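Local structure of putative aspartyl-tRNA synthetase (6OD8) at residues V95-K100 / T184-S189; A105-R110 / D132-I137; G218-L223 / L538-V543. The protein probably attaches L-aspartate to its cognate tRNA in an ATP-dependent reaction, as a class II aminoacyl-tRNA synthetase. All coordinates share one frame; numbering follows the deposited sequence.

Contact 1: V95-K100 / T184-S189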
loop_
_atom_site.group_PDB
_atom_site.type_symbol
_atom_site.label_atom_id
_atom_site.label_comp_id
_atom_site.label_asym_id
_atom_site.label_seq_id
_atom_site.Cartn_x
_atom_site.Cartn_y
_atom_site.Cartn_z
ATOM N N VAL A 95 -18.017 26.564 -8.280
ATOM C CA VAL A 95 -19.327 27.129 -8.592
ATOM C C VAL A 95 -20.192 25.981 -9.112
ATOM O O VAL A 95 -20.026 25.531 -10.246
ATOM C CB VAL A 95 -19.219 28.261 -9.613
ATOM C CG1 VAL A 95 -20.594 28.809 -9.956
ATOM C CG2 VAL A 95 -18.290 29.386 -9.091
ATOM N N SER A 96 -21.115 25.492 -8.280
ATOM C CA SER A 96 -22.016 24.436 -8.742
ATOM C C SER A 96 -23.085 24.995 -9.663
ATOM O O SER A 96 -23.356 24.434 -10.733
ATOM C CB SER A 96 -22.692 23.733 -7.561
ATOM O OG SER A 96 -21.810 22.860 -6.896
ATOM N N THR A 97 -23.757 26.053 -9.217
ATOM C CA THR A 97 -24.770 26.744 -9.991
ATOM C C THR A 97 -24.598 28.237 -9.757
ATOM O O THR A 97 -24.019 28.664 -8.750
ATOM C CB THR A 97 -26.194 26.330 -9.599
ATOM O OG1 THR A 97 -26.432 26.711 -8.237
ATOM C CG2 THR A 97 -26.396 24.822 -9.752
ATOM N N THR A 98 -25.124 29.027 -10.686
ATOM C CA THR A 98 -25.119 30.470 -10.495
ATOM C C THR A 98 -26.164 31.077 -11.411
ATOM O O THR A 98 -26.345 30.622 -12.543
ATOM C CB THR A 98 -23.734 31.085 -10.764
ATOM O OG1 THR A 98 -23.773 32.491 -10.470
ATOM C CG2 THR A 98 -23.326 30.873 -12.220
ATOM N N ARG A 99 -26.864 32.083 -10.899
ATOM C CA ARG A 99 -27.922 32.726 -11.657
ATOM C C ARG A 99 -28.075 34.149 -11.154
ATOM O O ARG A 99 -27.743 34.459 -10.007
ATOM C CB ARG A 99 -29.255 31.980 -11.536
ATOM C CG ARG A 99 -29.856 32.015 -10.145
ATOM C CD ARG A 99 -31.204 31.302 -10.084
ATOM N NE ARG A 99 -31.802 31.388 -8.751
ATOM C CZ ARG A 99 -32.670 32.326 -8.380
ATOM N NH1 ARG A 99 -33.054 33.260 -9.240
ATOM N NH2 ARG A 99 -33.154 32.330 -7.144
ATOM N N LYS A 100 -28.583 35.002 -12.034
ATOM C CA LYS A 100 -28.898 36.387 -11.734
ATOM C C LYS A 100 -30.412 36.559 -11.762
ATOM O O LYS A 100 -31.113 35.876 -12.516
ATOM C CB LYS A 100 -28.223 37.316 -12.750
ATOM C CG LYS A 100 -28.490 38.796 -12.556
ATOM C CD LYS A 100 -28.408 39.547 -13.879
ATOM C CE LYS A 100 -27.062 39.343 -14.540
ATOM N NZ LYS A 100 -26.968 39.995 -15.881
ATOM N N THR A 184 -23.345 17.200 -17.085
ATOM C CA THR A 184 -23.538 17.976 -15.863
ATOM C C THR A 184 -23.430 17.086 -14.628
ATOM O O THR A 184 -23.663 15.869 -14.678
ATOM C CB THR A 184 -24.900 18.676 -15.847
ATOM O OG1 THR A 184 -25.938 17.678 -15.811
ATOM C CG2 THR A 184 -25.081 19.538 -17.084
ATOM N N LEU A 185 -23.092 17.719 -13.500
ATOM C CA LEU A 185 -23.060 16.996 -12.232
ATOM C C LEU A 185 -24.441 16.476 -11.881
ATOM O O LEU A 185 -24.600 15.343 -11.402
ATOM C CB LEU A 185 -22.532 17.913 -11.126
ATOM C CG LEU A 185 -21.019 18.095 -11.077
ATOM C CD1 LEU A 185 -20.634 18.609 -9.707
ATOM C CD2 LEU A 185 -20.286 16.790 -11.393
ATOM N N GLU A 186 -25.459 17.296 -12.145
ATOM C CA GLU A 186 -26.843 16.892 -11.935
ATOM C C GLU A 186 -27.156 15.587 -12.648
ATOM O O GLU A 186 -27.702 14.657 -12.051
ATOM C CB GLU A 186 -27.771 18.005 -12.419
ATOM C CG GLU A 186 -27.664 19.307 -11.598
ATOM C CD GLU A 186 -26.400 20.153 -11.861
ATOM O OE1 GLU A 186 -25.665 19.916 -12.851
ATOM O OE2 GLU A 186 -26.152 21.083 -11.062
ATOM N N ASP A 187 -26.834 15.509 -13.938
ATOM C CA ASP A 187 -27.153 14.309 -14.699
ATOM C C ASP A 187 -26.317 13.123 -14.225
ATOM O O ASP A 187 -26.830 12.002 -14.104
ATOM C CB ASP A 187 -26.933 14.555 -16.187
ATOM C CG ASP A 187 -27.970 15.489 -16.793
ATOM O OD1 ASP A 187 -28.943 15.875 -16.106
ATOM O OD2 ASP A 187 -27.794 15.842 -17.971
ATOM N N ALA A 188 -25.035 13.359 -13.939
ATOM C CA ALA A 188 -24.151 12.287 -13.491
ATOM C C ALA A 188 -24.525 11.768 -12.108
ATOM O O ALA A 188 -24.126 10.651 -11.758
ATOM C CB ALA A 188 -22.697 12.766 -13.502
ATOM N N SER A 189 -25.309 12.537 -11.338
ATOM C CA SER A 189 -25.720 12.177 -9.986
ATOM C C SER A 189 -27.096 11.533 -9.923
ATOM O O SER A 189 -27.495 11.061 -8.850
ATOM C CB SER A 189 -25.724 13.415 -9.085
ATOM O OG SER A 189 -24.406 13.893 -8.893
HETATM O O HOH W 1 -25.141 23.466 -12.664
HETATM O O HOH W 2 -23.826 21.087 -9.873
#
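Ser96 and Thr97, at a classic beta bulge in the OB-fold barrel, meet Glu186 of the short helix 185-189 across a thin, partly hydrated interface that buries 69 Å² in all. The bulge is defined by pairing: both residues face Val108 on the neighbouring strand 104-111, and Ser96 departs from extended geometry with a psi of -51°.

Direct packing here is sparse. Methyl CG2 of Thr97 lies 4.0 Å from Glu186 OE2, the methyl and the carboxylate meeting at an angle. With a chi1 of 64°, Thr97 sets OG1 between its backbone N and carbonyl carbon, which leaves CG2 as the branch that meets the carboxylate. Glu186 points its CB across the gap rather than into it, and a bend at chi2 (75°) then swings the carboxylate towards the strand.

The tighter packing lies at the flank, just outside the two segments: Leu185 faces strand 95-100 but packs on Arg110 and Glu140. Arg110 NH1 is hydrogen-bonded to Ser96 OG, so the serine hydroxyl is engaged within the barrel and not with Glu186.

On the loose side, water replaces protein contact. Ser96 O and Glu186 OE2, both acceptors, stand 4.4 Å apart and need a donor between them. One water donates to both, at 2.8 Å to Ser96 O and 3.0 Å to Glu186 OE2, turning a pairing of acceptors into a bridge. A second water approaches the same two oxygens, though its link to Ser96 O is weak. The helix start is secured separately: Thr184, its N-cap, receives Asp187 N on OG1 at 3.0 Å.

Contact 2: A105-R110 / D132-I137; sequences AFMVLR and DFMGQI
Met107 and Met134 cross at about a right angle inside the OB-fold, where helix 128-136 packs against the barrel strand 104-111, the usual place for the helix that links the third and fourth strands of this fold. Their thioether ends make the closest approach, Met134 CE lying 3.4 Å from Met107 SD. Both chains run extended through chi2 and turn at chi3 (67° in Met107, 72° in Met134). The turn in Met134 brings its methyl back over the strand, where CE also lies 3.9 Å from Met107 CG.

Ala105, two residues earlier on the same strand face, fills the adjoining position: its CB sits 3.8 Å from Met134 CB, so the methionine spans both strand residues. At the far end Met107 CE reaches Ile137 CD1 at a looser 4.3 Å. The four residues are buried, and Ile171 of strand 170-173 also touches Met107, Met134 and Ile137, closing the group from another strand.

Met134 O accepts from Thr98 OG1, while Gln136 folds back so that its NE2 donates to Phe133 O at 3.0 Å, in the carbonyl plane and on a lone pair.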
loop_
_atom_site.group_PDB
_atom_site.type_symbol
_atom_site.label_atom_id
_atom_site.label_comp_id
_atom_site.label_asym_id
_atom_site.label_seq_id
_atom_site.Cartn_x
_atom_site.Cartn_y
_atom_site.Cartn_z
ATOM N N ALA A 105 -27.657 38.178 -7.190
ATOM C CA ALA A 105 -27.080 36.966 -7.751
ATOM C C ALA A 105 -27.076 35.881 -6.684
ATOM O O ALA A 105 -26.880 36.159 -5.498
ATOM C CB ALA A 105 -25.653 37.193 -8.262
ATOM N N PHE A 106 -27.293 34.640 -7.119
ATOM C CA PHE A 106 -27.436 33.493 -6.233
ATOM C C PHE A 106 -26.588 32.358 -6.770
ATOM O O PHE A 106 -26.706 32.000 -7.947
ATOM C CB PHE A 106 -28.894 33.029 -6.127
ATOM C CG PHE A 106 -29.820 34.079 -5.586
ATOM C CD1 PHE A 106 -30.089 34.146 -4.232
ATOM C CD2 PHE A 106 -30.416 35.001 -6.436
ATOM C CE1 PHE A 106 -30.943 35.104 -3.733
ATOM C CE2 PHE A 106 -31.272 35.965 -5.944
ATOM C CZ PHE A 106 -31.533 36.018 -4.590
ATOM N N MET A 107 -25.761 31.785 -5.901
ATOM C CA MET A 107 -24.852 30.717 -6.272
ATOM C C MET A 107 -24.922 29.617 -5.225
ATOM O O MET A 107 -25.285 29.842 -4.066
ATOM C CB MET A 107 -23.397 31.210 -6.382
ATOM C CG MET A 107 -23.216 32.521 -7.131
ATOM S SD MET A 107 -21.498 33.088 -7.108
ATOM C CE MET A 107 -20.727 31.825 -8.105
ATOM N N VAL A 108 -24.553 28.420 -5.647
ATOM C CA VAL A 108 -24.241 27.329 -4.737
ATOM C C VAL A 108 -22.766 27.036 -4.919
ATOM O O VAL A 108 -22.332 26.718 -6.036
ATOM C CB VAL A 108 -25.080 26.068 -5.000
ATOM C CG1 VAL A 108 -24.578 24.947 -4.101
ATOM C CG2 VAL A 108 -26.566 26.340 -4.767
ATOM N N LEU A 109 -21.997 27.166 -3.834
ATOM C CA LEU A 109 -20.573 26.859 -3.827
ATOM C C LEU A 109 -20.349 25.513 -3.148
ATOM O O LEU A 109 -21.023 25.178 -2.166
ATOM C CB LEU A 109 -19.766 27.954 -3.116
ATOM C CG LEU A 109 -19.962 29.354 -3.716
ATOM C CD1 LEU A 109 -19.118 30.418 -2.991
ATOM C CD2 LEU A 109 -19.696 29.367 -5.213
ATOM N N ARG A 110 -19.389 24.755 -3.676
ATOM C CA ARG A 110 -19.217 23.341 -3.361
ATOM C C ARG A 110 -17.741 23.015 -3.158
ATOM O O ARG A 110 -16.875 23.568 -3.841
ATOM C CB ARG A 110 -19.774 22.490 -4.509
ATOM C CG ARG A 110 -19.718 21.013 -4.324
ATOM C CD ARG A 110 -20.042 20.276 -5.621
ATOM N NE ARG A 110 -18.856 20.037 -6.448
ATOM C CZ ARG A 110 -18.674 20.513 -7.678
ATOM N NH1 ARG A 110 -19.597 21.282 -8.265
ATOM N NH2 ARG A 110 -17.553 20.226 -8.322
ATOM N N ASP A 132 -23.753 41.080 -12.054
ATOM C CA ASP A 132 -23.633 40.603 -13.432
ATOM C C ASP A 132 -22.481 39.625 -13.580
ATOM O O ASP A 132 -22.608 38.603 -14.268
ATOM C CB ASP A 132 -23.417 41.771 -14.391
ATOM C CG ASP A 132 -24.567 42.762 -14.385
ATOM O OD1 ASP A 132 -25.730 42.327 -14.234
ATOM O OD2 ASP A 132 -24.299 43.975 -14.533
ATOM N N PHE A 133 -21.332 39.940 -12.973
ATOM C CA PHE A 133 -20.183 39.046 -13.054
ATOM C C PHE A 133 -20.516 37.681 -12.475
ATOM O O PHE A 133 -20.231 36.647 -13.091
ATOM C CB PHE A 133 -18.985 39.659 -12.328
ATOM C CG PHE A 133 -17.786 38.763 -12.292
ATOM C CD1 PHE A 133 -17.016 38.559 -13.425
ATOM C CD2 PHE A 133 -17.425 38.118 -11.115
ATOM C CE1 PHE A 133 -15.895 37.714 -13.390
ATOM C CE2 PHE A 133 -16.311 37.284 -11.070
ATOM C CZ PHE A 133 -15.546 37.080 -12.210
ATOM N N MET A 134 -21.107 37.659 -11.277
ATOM C CA MET A 134 -21.443 36.391 -10.639
ATOM C C MET A 134 -22.389 35.572 -11.504
ATOM O O MET A 134 -22.223 34.352 -11.643
ATOM C CB MET A 134 -22.061 36.641 -9.271
ATOM C CG MET A 134 -21.089 37.169 -8.264
ATOM S SD MET A 134 -21.954 37.758 -6.803
ATOM C CE MET A 134 -22.473 36.189 -6.088
ATOM N N GLY A 135 -23.386 36.223 -12.104
ATOM C CA GLY A 135 -24.350 35.501 -12.914
ATOM C C GLY A 135 -23.751 34.802 -14.118
ATOM O O GLY A 135 -24.326 33.821 -14.599
ATOM N N GLN A 136 -22.606 35.272 -14.617
ATOM C CA GLN A 136 -22.034 34.719 -15.840
ATOM C C GLN A 136 -20.816 33.821 -15.619
ATOM O O GLN A 136 -20.239 33.345 -16.604
ATOM C CB GLN A 136 -21.686 35.857 -16.821
ATOM C CG GLN A 136 -20.605 36.832 -16.346
ATOM C CD GLN A 136 -19.202 36.272 -16.523
ATOM O OE1 GLN A 136 -18.791 35.945 -17.642
ATOM N NE2 GLN A 136 -18.473 36.125 -15.414
ATOM N N ILE A 137 -20.395 33.582 -14.371
ATOM C CA ILE A 137 -19.293 32.654 -14.134
ATOM C C ILE A 137 -19.703 31.272 -14.628
ATOM O O ILE A 137 -20.835 30.827 -14.409
ATOM C CB ILE A 137 -18.908 32.624 -12.644
ATOM C CG1 ILE A 137 -18.526 34.033 -12.174
ATOM C CG2 ILE A 137 -17.759 31.655 -12.378
ATOM C CD1 ILE A 137 -18.184 34.152 -10.699
#

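Contact 3: G218-L223 / L538-V543; sequences GAIFRL and LGLSNV
Leu223 N donates to Ala219 O at 2.9 Å, a helical bond of 215-237, the helix whose Leu223 side chain faces Leu538. Sequence and topology fit the class II synthetase core: helix 215-237 is consistent with the motif 1 helix, and 538-543 follows the probable motif 3 helix 530-538. That second helix ends in a Schellman motif, with Gly539 at C-prime in positive phi (66°), Leu540 N bonding Met535 O and Gly539 N bonding Leu536 O. The turn lets Leu538 and Leu540 both direct CB towards the first helix.

Ile220 takes them with different atoms. Its CD1 meets Leu540 CD1 tip to tip at 3.7 Å, whereas the side chains of Ile220 and Leu538 cross obliquely, with Ile220 CG1 4.1 Å from Leu538 CD1. Chi1 of -70° places Ile220 CG1 beside the backbone N, and chi2 of 170° carries CD1 outward to Leu540. Leu223 CD1 lies 4.0 Å from Leu538 CD2 and nearly as close to Leu538 CD1, so it rests on both branches.

Val352 and Val534 add apolar neighbours to Ile220, and Phe358 to Leu538. With no hydrogen bond between the segments, four buried aliphatic side chains are consistent with apolar packing and exclusion of water.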
loop_
_atom_site.group_PDB
_atom_site.type_symbol
_atom_site.label_atom_id
_atom_site.label_comp_id
_atom_site.label_asym_id
_atom_site.label_seq_id
_atom_site.Cartn_x
_atom_site.Cartn_y
_atom_site.Cartn_z
ATOM N N GLY A 218 -17.287 10.303 -5.380
ATOM C CA GLY A 218 -16.331 10.699 -4.362
ATOM C C GLY A 218 -16.382 9.821 -3.125
ATOM O O GLY A 218 -15.338 9.451 -2.579
ATOM N N ALA A 219 -17.592 9.456 -2.679
ATOM C CA ALA A 219 -17.720 8.623 -1.479
ATOM C C ALA A 219 -17.187 7.227 -1.723
ATOM O O ALA A 219 -16.571 6.627 -0.832
ATOM C CB ALA A 219 -19.184 8.554 -1.013
ATOM N N ILE A 220 -17.445 6.673 -2.906
ATOM C CA ILE A 220 -16.921 5.336 -3.211
ATOM C C ILE A 220 -15.410 5.289 -3.032
ATOM O O ILE A 220 -14.863 4.341 -2.451
ATOM C CB ILE A 220 -17.328 4.914 -4.632
ATOM C CG1 ILE A 220 -18.830 4.649 -4.694
ATOM C CG2 ILE A 220 -16.545 3.707 -5.076
ATOM C CD1 ILE A 220 -19.356 4.472 -6.130
ATOM N N PHE A 221 -14.705 6.318 -3.502
ATOM C CA PHE A 221 -13.253 6.211 -3.453
ATOM C C PHE A 221 -12.679 6.605 -2.101
ATOM O O PHE A 221 -11.601 6.125 -1.750
ATOM C CB PHE A 221 -12.648 7.008 -4.606
ATOM C CG PHE A 221 -12.910 6.350 -5.928
ATOM C CD1 PHE A 221 -13.864 6.845 -6.789
ATOM C CD2 PHE A 221 -12.248 5.170 -6.256
ATOM C CE1 PHE A 221 -14.130 6.203 -7.987
ATOM C CE2 PHE A 221 -12.519 4.510 -7.439
ATOM C CZ PHE A 221 -13.462 5.038 -8.312
ATOM N N ARG A 222 -13.389 7.414 -1.316
ATOM C CA ARG A 222 -13.019 7.555 0.088
ATOM C C ARG A 222 -13.155 6.218 0.820
ATOM O O ARG A 222 -12.298 5.856 1.635
ATOM C CB ARG A 222 -13.882 8.625 0.755
ATOM C CG ARG A 222 -13.598 10.056 0.234
ATOM C CD ARG A 222 -14.576 11.059 0.835
ATOM N NE ARG A 222 -14.409 11.094 2.279
ATOM C CZ ARG A 222 -13.605 11.944 2.917
ATOM N NH1 ARG A 222 -12.913 12.850 2.234
ATOM N NH2 ARG A 222 -13.501 11.893 4.241
ATOM N N LEU A 223 -14.240 5.483 0.557
ATOM C CA LEU A 223 -14.393 4.167 1.187
ATOM C C LEU A 223 -13.343 3.181 0.691
ATOM O O LEU A 223 -12.825 2.383 1.472
ATOM C CB LEU A 223 -15.806 3.617 0.945
ATOM C CG LEU A 223 -16.899 4.436 1.638
ATOM C CD1 LEU A 223 -18.270 4.028 1.100
ATOM C CD2 LEU A 223 -16.827 4.249 3.149
ATOM N N LEU A 538 -20.868 -2.479 -1.235
ATOM C CA LEU A 538 -21.833 -1.432 -1.531
ATOM C C LEU A 538 -22.926 -1.888 -2.486
ATOM O O LEU A 538 -23.844 -1.108 -2.774
ATOM C CB LEU A 538 -21.107 -0.225 -2.136
ATOM C CG LEU A 538 -20.126 0.506 -1.213
ATOM C CD1 LEU A 538 -19.350 1.611 -1.995
ATOM C CD2 LEU A 538 -20.848 1.134 -0.019
ATOM N N GLY A 539 -22.821 -3.102 -3.019
ATOM C CA GLY A 539 -23.797 -3.596 -3.974
ATOM C C GLY A 539 -23.834 -2.860 -5.295
ATOM O O GLY A 539 -24.908 -2.748 -5.894
ATOM N N LEU A 540 -22.693 -2.355 -5.771
ATOM C CA LEU A 540 -22.653 -1.578 -7.006
ATOM C C LEU A 540 -22.864 -2.473 -8.226
ATOM O O LEU A 540 -22.521 -3.653 -8.219
ATOM C CB LEU A 540 -21.305 -0.846 -7.128
ATOM C CG LEU A 540 -20.967 0.102 -5.981
ATOM C CD1 LEU A 540 -19.583 0.767 -6.183
ATOM C CD2 LEU A 540 -22.090 1.137 -5.877
ATOM N N SER A 541 -23.388 -1.884 -9.302
ATOM C CA SER A 541 -23.738 -2.665 -10.488
ATOM C C SER A 541 -22.544 -2.994 -11.377
ATOM O O SER A 541 -22.652 -3.884 -12.231
ATOM C CB SER A 541 -24.762 -1.906 -11.335
ATOM O OG SER A 541 -24.160 -0.719 -11.828
ATOM N N ASN A 542 -21.421 -2.299 -11.215
ATOM C CA ASN A 542 -20.317 -2.413 -12.160
ATOM C C ASN A 542 -19.020 -2.135 -11.426
ATOM O O ASN A 542 -18.909 -1.114 -10.739
ATOM C CB ASN A 542 -20.474 -1.421 -13.337
ATOM C CG ASN A 542 -19.606 -1.787 -14.524
ATOM O OD1 ASN A 542 -18.378 -1.869 -14.415
ATOM N ND2 ASN A 542 -20.251 -2.090 -15.651
ATOM N N VAL A 543 -18.038 -3.019 -11.604
ATOM C CA VAL A 543 -16.770 -2.883 -10.897
ATOM C C VAL A 543 -16.034 -1.607 -11.296
ATOM O O VAL A 543 -15.189 -1.121 -10.534
ATOM C CB VAL A 543 -15.895 -4.133 -11.141
ATOM C CG1 VAL A 543 -15.421 -4.187 -12.588
ATOM C CG2 VAL A 543 -14.720 -4.167 -10.161
#

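Overall arrangement
From the N terminus, strand 88-100 opens contact 1, and strand 104-111, its neighbour in the same sheet, opens contact 2, which 132-137, from helix 128-136, closes after 21 intervening residues. The chain then completes the OB-fold barrel before 184-189 closes contact 1, so contact 2 lies wholly within that larger loop. Their centres are 11 Å apart. Contact 3 comes in series: it opens at 218-223 and closes only at 538-543, spanning most of the catalytic core, its centre 22 Å from that of contact 1. Contact 1 thus joins the barrel to helix 185-189, contact 2 a barrel strand to its helix, and contact 3 helix 215-237 to the end of helix 530-538.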